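Extracellular solute-binding protein family 1 (Arthrobacter chlorophenolicus, PDB 4R2F) binds laminaribiose and probably delivers it, as an extracellular solute-binding protein, to a sugar uptake system. Local coordinates at residues A[42-45]-A[51-54]; A[154-159]-A[205-210]; A[171-174]-A[178-181]; A[338-343]-A[347-352]. One frame throughout, in Å; residues are numbered along the deposited sequence.

Contact 1: residues A[42-45]-A[51-54]; sequences FWDM and AYND
Met45 and Asn53 mark the closest backbone approach, with their CA atoms 8.0 Å apart. Segment 42-45 is the end of a strand and the first residue beyond it. Segment 51-54 lies in the first turns of helix 50-61. The gap is wide for backbones, so side chains bridge it. The Asp44 and Tyr52 side chains meet from opposite directions. The phenol donates a hydrogen bond from Tyr52 OH to Asp44 OD2, 2.7 Å long, and it arrives on the syn lone pair of that oxygen. Carboxylate and ring are turned 56° against each other. Asp44 CG lies anti to the backbone N (chi1 -161°), which carries the carboxylate across to the helix. The two segments belong to a beta-alpha-beta unit: strand 40-44, helix 50-61, then strand 70-74, parallel to the first. That second strand supplies Tyr72, whose hydroxyl also hydrogen-bonds to Asp44 OD2. Thr98 OG1 bonds to the other oxygen, Asp44 OD1. The buried carboxylate is thus held by three hydroxyls, which fix its rotation. Replacing Asp44 by alanine removes the carboxylate and is likely to leave the hydroxyls of Tyr52, Tyr72 and Thr98 without this partner. Met45 contributes its carbonyl, with Met45 O 3.7 Å from Tyr52 CE1. The carboxamide end of Asn53 also comes close to this carbonyl.

Contact 2: residues A[154-159]-A[205-210]; sequences DIRPLW and GNHLMI. With BGC (beta-D-glucopyranose), chain B; BGC (beta-D-glucopyranose), chain C.
Arg156 and His207 meet in the sugar pocket of a solute-binding protein, a family in which the ligand lies in a cleft between two lobes. Arg156 comes from the long strand region 145-161 and His207 from helix 204-215. Their CA atoms are 8.3 Å apart, and the side chains span the gap. The hydrogen bond between the two segments runs from Arg156 NE to His207 ND1, 3.1 Å long, with an angle of 153° at the hydrogen. ND1 lies at the edge of the guanidinium and close to its plane. The two flat groups are turned by only 29°. The arginine chain bends at chi2, which swings the guanidinium back toward its own strand. There it forms a salt bridge within its own segment. NH1 and NH2 grip Asp154 end-on, one nitrogen to each oxygen, with Arg156 NH1 2.8 Å from Asp154 OD1. Both nitrogens approach from above the carboxylate plane. Bonds to the disaccharide form the third group. Asp154 OD2 accepts the O2 hydroxyls of both glucose units, each at 2.6 Å. His207 accepts at ND1 and donates from NE2 to O6 of the chain B glucose, 2.8 Å away and nearly straight at 172°. Arg156 thus probably helps to position Asp154 and His207, which both bind the sugar. Phe309 of strand 306-316 meets the histidine ring. Arg156 NH2 itself lies 3.2 Å from O3 of the chain C glucose, the oxygen that links the two sugar rings.

Contact 3: residues A[171-174]-A[178-181]; sequences GVPT and SLLE
Pro173 and Ser178 carry most of this contact, with Leu179 a smaller third partner. The CA atoms of Pro173 and Ser178 are 4.9 Å apart, because the loop 171-174 leads almost directly into helix 176-188. The proline ring lies against the first turn of that helix. Its CG is 3.8 Å from Leu179 CA. Its CB faces the leucine side chain, with Pro173 CB 4.1 Å from Leu179 CB, an apolar contact. Ser178 turns its hydroxyl back toward the loop. With chi1 at 64°, OG sits between the backbone N and the carbonyl carbon, and from there it accepts a hydrogen bond from Thr174 N. The Thr174 N to Ser178 OG distance is 2.8 Å, and the angle at the hydrogen is 148°. The same hydroxyl packs closely on the proline, with Ser178 OG 3.3 Å from Pro173 CA. It has a second hydrogen bond to Asp175 OD1, so loop and helix start are tied together by one side-chain oxygen. An alanine in place of Ser178 is likely to leave Thr174 N and the Asp175 carboxylate without this mate and to let the loop shift more easily. Tyr273 of strand 273-275 packs on both Pro173 and Leu179. Phe240 of helix 232-246 meets Leu179 as well, and Thr174 is bonded through its backbone to Ala298.

Contact 4: residues A[338-343]-A[347-352]; sequences ELWQQK and ALPVFK
Ala347 gives its carbonyl to Trp340, the residue that carries the other side of this contact. The bond from Trp340 NE1 to Ala347 O is 3.0 Å long. The oxygen lies at the indole edge, near the ring plane, and the angle at the hydrogen is 153°. The indole N-H is therefore satisfied inside a buried contact. Leu348 comes next, with CB pointing away from the helix segment. Its carbonyl still approaches the indole, with Leu348 O 3.6 Å from Trp340 CZ2. Pro349 then lies over one face of the ring. Its CB is 4.1 Å from the centroid of the six-membered ring of Trp340, 19° off the normal, a CH-pi contact. Its CD reaches the pyrrole side, 3.5 Å from Trp340 NE1. One indole thus holds the chain by its edge and its face. Helix 337-341 ends in a Schellman motif at Lys343, before the chain returns as 347-352. The short, weakly bonded strand at about 348-349 pairs antiparallel with strand 145-161, through a backbone bond of Leu348 with Leu153. Ile354 of helix 352-355 touches both Trp340 and Pro349, while Leu339 packs on helix 50-61.

Overall arrangement
Along the chain, contact 1 comes first. Contact 2 follows, with contact 3 nested in the loop it closes, and contact 4 is last. Contacts 1, 2 and 4 all reach the same mixed sheet. Contact 4 touches contacts 1 and 2: Leu339 packs on Tyr52, and strands 145-161 and 348-349 are neighbours, so Leu348 meets Ile155 and Ala347 meets Asp154. Contacts 1 and 2 have centres 22 Å apart. Contacts 1, 2 and 4 thus gather near the sugar site. Contact 2 binds the disaccharide directly, while the side chains of Met45 and Ala347 come within about 7 Å of it. Contact 3, its centre 37 Å from that of contact 1 and across the chain's centre, is plain packing away from the sugar.

Contact 1: residues A[42-45]-A[51-54]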
loop_
_atom_site.group_PDB
_atom_site.type_symbol
_atom_site.label_atom_id
_atom_site.label_comp_id
_atom_site.label_asym_id
_atom_site.label_seq_id
_atom_site.Cartn_x
_atom_site.Cartn_y
_atom_site.Cartn_z
ATOM N N PHE A 42 -12.545 16.364 6.248
ATOM C CA PHE A 42 -11.414 15.589 5.776
ATOM C C PHE A 42 -11.441 14.230 6.448
ATOM O O PHE A 42 -11.407 14.131 7.675
ATOM C CB PHE A 42 -10.135 16.314 6.112
ATOM C CG PHE A 42 -8.880 15.588 5.706
ATOM C CD1 PHE A 42 -8.693 15.153 4.403
ATOM C CD2 PHE A 42 -7.860 15.402 6.617
ATOM C CE1 PHE A 42 -7.535 14.506 4.048
ATOM C CE2 PHE A 42 -6.683 14.776 6.264
ATOM C CZ PHE A 42 -6.523 14.312 4.986
ATOM N N TRP A 43 -11.517 13.178 5.641
ATOM C CA TRP A 43 -11.410 11.816 6.134
ATOM C C TRP A 43 -10.035 11.263 5.797
ATOM O O TRP A 43 -9.570 11.375 4.658
ATOM C CB TRP A 43 -12.475 10.932 5.484
ATOM C CG TRP A 43 -13.893 11.169 5.957
ATOM C CD1 TRP A 43 -14.357 12.191 6.743
ATOM C CD2 TRP A 43 -15.028 10.359 5.645
ATOM N NE1 TRP A 43 -15.719 12.060 6.937
ATOM C CE2 TRP A 43 -16.153 10.944 6.279
ATOM C CE3 TRP A 43 -15.204 9.187 4.896
ATOM C CZ2 TRP A 43 -17.444 10.405 6.177
ATOM C CZ3 TRP A 43 -16.490 8.639 4.807
ATOM C CH2 TRP A 43 -17.594 9.260 5.444
ATOM N N ASP A 44 -9.442 10.587 6.773
ATOM C CA ASP A 44 -8.073 10.085 6.699
ATOM C C ASP A 44 -8.025 8.648 7.237
ATOM O O ASP A 44 -8.875 8.255 8.034
ATOM C CB ASP A 44 -7.169 10.977 7.557
ATOM C CG ASP A 44 -5.665 10.846 7.204
ATOM O OD1 ASP A 44 -5.336 10.453 6.060
ATOM O OD2 ASP A 44 -4.819 11.198 8.056
ATOM N N MET A 45 -7.026 7.875 6.823
ATOM C CA MET A 45 -6.937 6.472 7.205
ATOM C C MET A 45 -5.927 6.356 8.367
ATOM O O MET A 45 -5.154 7.290 8.629
ATOM C CB MET A 45 -6.470 5.621 6.012
ATOM C CG MET A 45 -7.286 5.759 4.718
ATOM S SD MET A 45 -9.076 5.669 4.878
ATOM C CE MET A 45 -9.235 3.955 5.277
ATOM N N ALA A 51 0.084 7.775 16.632
ATOM C CA ALA A 51 0.698 9.104 16.626
ATOM C C ALA A 51 0.652 9.779 15.232
ATOM O O ALA A 51 0.631 10.995 15.148
ATOM C CB ALA A 51 2.125 9.023 17.137
ATOM N N TYR A 52 0.637 9.005 14.145
ATOM C CA TYR A 52 0.420 9.600 12.805
ATOM C C TYR A 52 -0.918 10.359 12.780
ATOM O O TYR A 52 -0.986 11.483 12.323
ATOM C CB TYR A 52 0.450 8.544 11.658
ATOM C CG TYR A 52 -0.262 9.098 10.453
ATOM C CD1 TYR A 52 -1.642 8.937 10.301
ATOM C CD2 TYR A 52 0.398 9.912 9.559
ATOM C CE1 TYR A 52 -2.325 9.527 9.257
ATOM C CE2 TYR A 52 -0.266 10.483 8.504
ATOM C CZ TYR A 52 -1.627 10.313 8.370
ATOM O OH TYR A 52 -2.280 10.921 7.348
ATOM N N ASN A 53 -1.992 9.743 13.265
ATOM C CA ASN A 53 -3.301 10.390 13.176
ATOM C C ASN A 53 -3.445 11.604 14.077
ATOM O O ASN A 53 -4.095 12.539 13.691
ATOM C CB ASN A 53 -4.413 9.401 13.440
ATOM C CG ASN A 53 -4.568 8.416 12.306
ATOM O OD1 ASN A 53 -5.043 8.763 11.196
ATOM N ND2 ASN A 53 -4.161 7.181 12.562
ATOM N N ASP A 54 -2.831 11.578 15.259
ATOM C CA ASP A 54 -2.733 12.772 16.120
ATOM C C ASP A 54 -2.101 13.963 15.396
ATOM O O ASP A 54 -2.629 15.073 15.427
ATOM C CB ASP A 54 -1.894 12.495 17.377
ATOM C CG ASP A 54 -2.534 11.488 18.321
ATOM O OD1 ASP A 54 -3.766 11.336 18.308
ATOM O OD2 ASP A 54 -1.793 10.853 19.096
#

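Contact 2: residues A[154-159]-A[205-210]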
loop_
_atom_site.group_PDB
_atom_site.type_symbol
_atom_site.label_atom_id
_atom_site.label_comp_id
_atom_site.label_asym_id
_atom_site.label_seq_id
_atom_site.Cartn_x
_atom_site.Cartn_y
_atom_site.Cartn_z
ATOM N N ASP A 154 3.437 4.082 -1.221
ATOM C CA ASP A 154 3.463 3.046 -0.191
ATOM C C ASP A 154 4.034 1.813 -0.847
ATOM O O ASP A 154 3.352 1.119 -1.590
ATOM C CB ASP A 154 2.058 2.818 0.351
ATOM C CG ASP A 154 2.005 1.807 1.500
ATOM O OD1 ASP A 154 3.048 1.463 2.091
ATOM O OD2 ASP A 154 0.890 1.337 1.787
ATOM N N ILE A 155 5.297 1.565 -0.557
ATOM C CA ILE A 155 6.084 0.490 -1.133
ATOM C C ILE A 155 6.193 -0.687 -0.146
ATOM O O ILE A 155 5.987 -0.505 1.049
ATOM C CB ILE A 155 7.497 1.029 -1.509
ATOM C CG1 ILE A 155 8.200 0.113 -2.519
ATOM C CG2 ILE A 155 8.355 1.256 -0.280
ATOM C CD1 ILE A 155 9.284 0.808 -3.310
ATOM N N ARG A 156 6.512 -1.869 -0.665
ATOM C CA ARG A 156 6.443 -3.144 0.065
ATOM C C ARG A 156 7.813 -3.819 0.170
ATOM O O ARG A 156 8.128 -4.737 -0.589
ATOM C CB ARG A 156 5.439 -4.085 -0.613
ATOM C CG ARG A 156 3.994 -3.629 -0.450
ATOM C CD ARG A 156 3.448 -4.003 0.926
ATOM N NE ARG A 156 2.200 -3.304 1.215
ATOM C CZ ARG A 156 2.106 -2.031 1.571
ATOM N NH1 ARG A 156 3.192 -1.309 1.797
ATOM N NH2 ARG A 156 0.914 -1.497 1.787
ATOM N N PRO A 157 8.639 -3.362 1.124
ATOM C CA PRO A 157 9.944 -3.960 1.254
ATOM C C PRO A 157 9.892 -5.267 2.026
ATOM O O PRO A 157 8.966 -5.516 2.792
ATOM C CB PRO A 157 10.758 -2.911 2.040
ATOM C CG PRO A 157 9.824 -1.769 2.312
ATOM C CD PRO A 157 8.430 -2.292 2.108
ATOM N N LEU A 158 10.915 -6.075 1.818
ATOM C CA LEU A 158 11.170 -7.236 2.640
ATOM C C LEU A 158 12.070 -6.796 3.799
ATOM O O LEU A 158 12.908 -5.892 3.641
ATOM C CB LEU A 158 11.820 -8.326 1.811
ATOM C CG LEU A 158 10.917 -8.911 0.716
ATOM C CD1 LEU A 158 11.731 -9.670 -0.310
ATOM C CD2 LEU A 158 9.857 -9.824 1.303
ATOM N N TRP A 159 11.827 -7.378 4.963
ATOM C CA TRP A 159 12.542 -7.057 6.195
ATOM C C TRP A 159 12.987 -8.344 6.829
ATOM O O TRP A 159 12.369 -9.387 6.589
ATOM C CB TRP A 159 11.625 -6.322 7.199
ATOM C CG TRP A 159 11.235 -4.965 6.759
ATOM C CD1 TRP A 159 10.259 -4.659 5.878
ATOM C CD2 TRP A 159 11.832 -3.715 7.153
ATOM N NE1 TRP A 159 10.202 -3.303 5.691
ATOM C CE2 TRP A 159 11.155 -2.700 6.463
ATOM C CE3 TRP A 159 12.858 -3.363 8.033
ATOM C CZ2 TRP A 159 11.471 -1.344 6.612
ATOM C CZ3 TRP A 159 13.178 -2.023 8.179
ATOM C CH2 TRP A 159 12.479 -1.027 7.481
ATOM N N GLY A 205 -1.663 -9.313 3.465
ATOM C CA GLY A 205 -1.821 -10.604 2.797
ATOM C C GLY A 205 -2.238 -10.445 1.353
ATOM O O GLY A 205 -1.679 -11.108 0.467
ATOM N N ASN A 206 -3.229 -9.582 1.123
ATOM C CA ASN A 206 -3.671 -9.237 -0.239
ATOM C C ASN A 206 -2.476 -8.798 -1.058
ATOM O O ASN A 206 -2.309 -9.195 -2.209
ATOM C CB ASN A 206 -4.669 -8.082 -0.214
ATOM C CG ASN A 206 -6.032 -8.463 0.318
ATOM O OD1 ASN A 206 -6.900 -7.607 0.438
ATOM N ND2 ASN A 206 -6.252 -9.737 0.576
ATOM N N HIS A 207 -1.623 -7.980 -0.450
ATOM C CA HIS A 207 -0.560 -7.353 -1.191
ATOM C C HIS A 207 0.526 -8.350 -1.518
ATOM O O HIS A 207 1.150 -8.269 -2.572
ATOM C CB HIS A 207 0.012 -6.181 -0.414
ATOM C CG HIS A 207 -0.984 -5.096 -0.150
ATOM N ND1 HIS A 207 -0.730 -4.039 0.696
ATOM C CD2 HIS A 207 -2.234 -4.893 -0.642
ATOM C CE1 HIS A 207 -1.780 -3.236 0.724
ATOM N NE2 HIS A 207 -2.704 -3.732 -0.084
ATOM N N LEU A 208 0.736 -9.282 -0.596
ATOM C CA LEU A 208 1.644 -10.373 -0.787
ATOM C C LEU A 208 1.224 -11.202 -1.999
ATOM O O LEU A 208 2.067 -11.599 -2.774
ATOM C CB LEU A 208 1.687 -11.257 0.462
ATOM C CG LEU A 208 2.678 -12.408 0.429
ATOM C CD1 LEU A 208 4.107 -11.956 0.118
ATOM C CD2 LEU A 208 2.619 -13.171 1.743
ATOM N N MET A 209 -0.069 -11.475 -2.151
ATOM C CA MET A 209 -0.545 -12.343 -3.263
ATOM C C MET A 209 -0.070 -11.716 -4.581
ATOM O O MET A 209 0.635 -12.353 -5.392
ATOM C CB MET A 209 -2.076 -12.500 -3.253
ATOM C CG MET A 209 -2.707 -13.237 -2.056
ATOM S SD MET A 209 -2.149 -14.924 -1.728
ATOM C CE MET A 209 -0.926 -14.648 -0.463
ATOM N N ILE A 210 -0.366 -10.430 -4.727
ATOM C CA ILE A 210 -0.041 -9.713 -5.947
ATOM C C ILE A 210 1.451 -9.469 -6.060
ATOM O O ILE A 210 2.003 -9.634 -7.144
ATOM C CB ILE A 210 -0.785 -8.365 -6.078
ATOM C CG1 ILE A 210 -2.285 -8.532 -5.856
ATOM C CG2 ILE A 210 -0.518 -7.744 -7.458
ATOM C CD1 ILE A 210 -2.969 -9.425 -6.855
HETATM C C2 BGC B . -2.292 0.996 0.334
HETATM C C3 BGC B . -3.465 1.563 -0.467
HETATM C C4 BGC B . -4.489 0.467 -0.730
HETATM C C5 BGC B . -4.915 -0.176 0.583
HETATM C C6 BGC B . -5.854 -1.370 0.359
HETATM C C1 BGC B . -2.885 0.477 1.633
HETATM O O2 BGC B . -1.311 1.995 0.585
HETATM O O3 BGC B . -3.007 2.110 -1.703
HETATM O O4 BGC B . -5.653 1.030 -1.322
HETATM O O5 BGC B . -3.768 -0.612 1.319
HETATM O O6 BGC B . -5.215 -2.442 -0.369
HETATM C C2 BGC C . -0.793 0.280 4.605
HETATM C C3 BGC C . -2.121 0.062 3.863
HETATM C C4 BGC C . -2.820 -1.177 4.439
HETATM C C5 BGC C . -2.940 -1.060 5.981
HETATM C C6 BGC C . -3.696 -2.230 6.623
HETATM C C1 BGC C . -1.033 0.294 6.125
HETATM O O1 BGC C . 0.200 0.405 6.836
HETATM O O2 BGC C . -0.190 1.506 4.156
HETATM O O3 BGC C . -1.839 -0.014 2.440
HETATM O O4 BGC C . -4.137 -1.385 3.914
HETATM O O5 BGC C . -1.641 -0.961 6.497
HETATM O O6 BGC C . -3.093 -3.467 6.238
#

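Contact 3: residues A[171-174]-A[178-181]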
loop_
_atom_site.group_PDB
_atom_site.type_symbol
_atom_site.label_atom_id
_atom_site.label_comp_id
_atom_site.label_asym_id
_atom_site.label_seq_id
_atom_site.Cartn_x
_atom_site.Cartn_y
_atom_site.Cartn_z
ATOM N N GLY A 171 21.442 -17.491 5.959
ATOM C CA GLY A 171 21.669 -16.226 5.288
ATOM C C GLY A 171 20.367 -15.647 4.748
ATOM O O GLY A 171 19.327 -16.323 4.676
ATOM N N VAL A 172 20.442 -14.380 4.373
ATOM C CA VAL A 172 19.305 -13.673 3.832
ATOM C C VAL A 172 19.033 -14.188 2.413
ATOM O O VAL A 172 19.929 -14.183 1.570
ATOM C CB VAL A 172 19.578 -12.167 3.815
ATOM C CG1 VAL A 172 18.474 -11.413 3.076
ATOM C CG2 VAL A 172 19.731 -11.658 5.242
ATOM N N PRO A 173 17.802 -14.627 2.153
ATOM C CA PRO A 173 17.433 -15.174 0.854
ATOM C C PRO A 173 17.697 -14.232 -0.309
ATOM O O PRO A 173 17.582 -13.009 -0.151
ATOM C CB PRO A 173 15.933 -15.393 0.987
ATOM C CG PRO A 173 15.680 -15.441 2.426
ATOM C CD PRO A 173 16.636 -14.505 3.038
ATOM N N THR A 174 18.044 -14.807 -1.464
ATOM C CA THR A 174 18.234 -14.044 -2.700
ATOM C C THR A 174 17.215 -14.444 -3.748
ATOM O O THR A 174 17.133 -13.819 -4.804
ATOM C CB THR A 174 19.630 -14.287 -3.275
ATOM O OG1 THR A 174 19.800 -15.690 -3.486
ATOM C CG2 THR A 174 20.700 -13.788 -2.308
ATOM N N SER A 178 15.932 -20.055 -2.045
ATOM C CA SER A 178 16.628 -19.762 -0.809
ATOM C C SER A 178 15.644 -19.284 0.303
ATOM O O SER A 178 15.865 -19.570 1.469
ATOM C CB SER A 178 17.813 -18.810 -1.044
ATOM O OG SER A 178 17.421 -17.524 -1.509
ATOM N N LEU A 179 14.547 -18.610 -0.053
ATOM C CA LEU A 179 13.527 -18.229 0.949
ATOM C C LEU A 179 12.944 -19.466 1.639
ATOM O O LEU A 179 12.836 -19.525 2.874
ATOM C CB LEU A 179 12.414 -17.370 0.310
ATOM C CG LEU A 179 11.124 -17.080 1.083
ATOM C CD1 LEU A 179 11.427 -16.495 2.440
ATOM C CD2 LEU A 179 10.214 -16.143 0.282
ATOM N N LEU A 180 12.579 -20.456 0.834
ATOM C CA LEU A 180 12.039 -21.725 1.351
ATOM C C LEU A 180 13.021 -22.460 2.259
ATOM O O LEU A 180 12.646 -22.889 3.343
ATOM C CB LEU A 180 11.614 -22.636 0.205
ATOM C CG LEU A 180 10.963 -23.967 0.590
ATOM C CD1 LEU A 180 9.665 -23.765 1.355
ATOM C CD2 LEU A 180 10.736 -24.807 -0.653
ATOM N N GLU A 181 14.269 -22.617 1.830
ATOM C CA GLU A 181 15.291 -23.267 2.686
ATOM C C GLU A 181 15.484 -22.540 4.000
ATOM O O GLU A 181 15.431 -23.140 5.058
ATOM C CB GLU A 181 16.657 -23.397 1.974
ATOM C CG GLU A 181 16.681 -24.444 0.872
ATOM C CD GLU A 181 16.161 -25.789 1.348
ATOM O OE1 GLU A 181 16.750 -26.321 2.310
ATOM O OE2 GLU A 181 15.163 -26.300 0.782
#

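Contact 4: residues A[338-343]-A[347-352]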
loop_
_atom_site.group_PDB
_atom_site.type_symbol
_atom_site.label_atom_id
_atom_site.label_comp_id
_atom_site.label_asym_id
_atom_site.label_seq_id
_atom_site.Cartn_x
_atom_site.Cartn_y
_atom_site.Cartn_z
ATOM N N GLU A 338 6.283 17.868 7.556
ATOM C CA GLU A 338 6.364 17.689 9.017
ATOM C C GLU A 338 6.185 16.243 9.433
ATOM O O GLU A 338 6.737 15.822 10.447
ATOM C CB GLU A 338 5.305 18.537 9.737
ATOM C CG GLU A 338 5.557 20.039 9.627
ATOM C CD GLU A 338 4.343 20.891 9.964
ATOM O OE1 GLU A 338 3.379 20.387 10.597
ATOM O OE2 GLU A 338 4.366 22.084 9.590
ATOM N N LEU A 339 5.405 15.477 8.663
ATOM C CA LEU A 339 5.125 14.094 9.019
ATOM C C LEU A 339 6.352 13.215 8.836
ATOM O O LEU A 339 6.598 12.307 9.636
ATOM C CB LEU A 339 3.946 13.556 8.207
ATOM C CG LEU A 339 2.616 14.284 8.430
ATOM C CD1 LEU A 339 1.601 13.894 7.358
ATOM C CD2 LEU A 339 2.053 14.033 9.828
ATOM N N TRP A 340 7.116 13.484 7.778
ATOM C CA TRP A 340 8.385 12.790 7.573
ATOM C C TRP A 340 9.468 13.329 8.495
ATOM O O TRP A 340 10.354 12.576 8.889
ATOM C CB TRP A 340 8.847 12.884 6.119
ATOM C CG TRP A 340 8.207 11.855 5.260
ATOM C CD1 TRP A 340 8.673 10.591 5.003
ATOM C CD2 TRP A 340 6.961 11.975 4.565
ATOM N NE1 TRP A 340 7.801 9.925 4.178
ATOM C CE2 TRP A 340 6.748 10.747 3.878
ATOM C CE3 TRP A 340 6.009 12.993 4.445
ATOM C CZ2 TRP A 340 5.612 10.514 3.099
ATOM C CZ3 TRP A 340 4.883 12.768 3.654
ATOM C CH2 TRP A 340 4.684 11.529 3.008
ATOM N N GLN A 341 9.402 14.620 8.823
ATOM C CA GLN A 341 10.352 15.224 9.781
ATOM C C GLN A 341 10.242 14.558 11.144
ATOM O O GLN A 341 11.250 14.229 11.748
ATOM C CB GLN A 341 10.154 16.747 9.865
ATOM C CG GLN A 341 11.318 17.535 10.487
ATOM C CD GLN A 341 11.335 17.428 12.001
ATOM O OE1 GLN A 341 10.292 17.467 12.666
ATOM N NE2 GLN A 341 12.519 17.261 12.553
ATOM N N GLN A 342 9.014 14.302 11.590
ATOM C CA GLN A 342 8.763 13.591 12.850
ATOM C C GLN A 342 8.818 12.072 12.713
ATOM O O GLN A 342 8.632 11.362 13.689
ATOM C CB GLN A 342 7.398 14.013 13.428
ATOM C CG GLN A 342 7.342 15.484 13.855
ATOM C CD GLN A 342 5.904 16.006 13.936
ATOM O OE1 GLN A 342 5.100 15.535 14.735
ATOM N NE2 GLN A 342 5.579 16.964 13.091
ATOM N N LYS A 343 9.074 11.571 11.501
ATOM C CA LYS A 343 9.274 10.135 11.281
ATOM C C LYS A 343 8.038 9.335 11.635
ATOM O O LYS A 343 8.116 8.258 12.235
ATOM C CB LYS A 343 10.463 9.614 12.081
ATOM C CG LYS A 343 11.748 10.369 11.817
ATOM C CD LYS A 343 12.879 9.773 12.640
ATOM C CE LYS A 343 14.180 10.519 12.414
ATOM N NZ LYS A 343 15.256 9.862 13.201
ATOM N N ALA A 347 5.678 5.232 4.556
ATOM C CA ALA A 347 5.648 5.339 3.099
ATOM C C ALA A 347 6.707 6.312 2.623
ATOM O O ALA A 347 7.243 7.080 3.412
ATOM C CB ALA A 347 4.276 5.798 2.636
ATOM N N LEU A 348 6.998 6.260 1.327
ATOM C CA LEU A 348 7.920 7.186 0.693
ATOM C C LEU A 348 7.209 8.501 0.423
ATOM O O LEU A 348 6.013 8.507 0.186
ATOM C CB LEU A 348 8.439 6.594 -0.616
ATOM C CG LEU A 348 9.389 5.407 -0.502
ATOM C CD1 LEU A 348 9.479 4.685 -1.826
ATOM C CD2 LEU A 348 10.767 5.834 -0.064
ATOM N N PRO A 349 7.937 9.626 0.462
ATOM C CA PRO A 349 7.357 10.901 0.000
ATOM C C PRO A 349 7.273 11.001 -1.517
ATOM O O PRO A 349 7.888 10.209 -2.225
ATOM C CB PRO A 349 8.328 11.960 0.545
ATOM C CG PRO A 349 9.606 11.239 0.773
ATOM C CD PRO A 349 9.288 9.794 1.029
ATOM N N VAL A 350 6.485 11.957 -2.006
ATOM C CA VAL A 350 6.391 12.215 -3.449
ATOM C C VAL A 350 7.039 13.560 -3.825
ATOM O O VAL A 350 6.953 14.004 -4.982
ATOM C CB VAL A 350 4.934 12.200 -3.965
ATOM C CG1 VAL A 350 4.326 10.808 -3.786
ATOM C CG2 VAL A 350 4.088 13.285 -3.299
ATOM N N PHE A 351 7.668 14.184 -2.840
ATOM C CA PHE A 351 8.316 15.481 -3.009
ATOM C C PHE A 351 9.814 15.344 -2.820
ATOM O O PHE A 351 10.278 14.782 -1.835
ATOM C CB PHE A 351 7.771 16.489 -2.008
ATOM C CG PHE A 351 6.376 16.953 -2.320
ATOM C CD1 PHE A 351 6.107 17.666 -3.481
ATOM C CD2 PHE A 351 5.333 16.689 -1.452
ATOM C CE1 PHE A 351 4.819 18.090 -3.767
ATOM C CE2 PHE A 351 4.047 17.106 -1.738
ATOM C CZ PHE A 351 3.788 17.803 -2.903
ATOM N N LYS A 352 10.562 15.891 -3.775
ATOM C CA LYS A 352 12.029 15.795 -3.791
ATOM C C LYS A 352 12.701 16.338 -2.518
ATOM O O LYS A 352 13.612 15.705 -1.977
ATOM C CB LYS A 352 12.581 16.513 -5.029
ATOM C CG LYS A 352 14.082 16.421 -5.151
ATOM C CD LYS A 352 14.555 16.659 -6.571
ATOM C CE LYS A 352 15.926 16.032 -6.767
ATOM N NZ LYS A 352 16.742 16.778 -7.755
#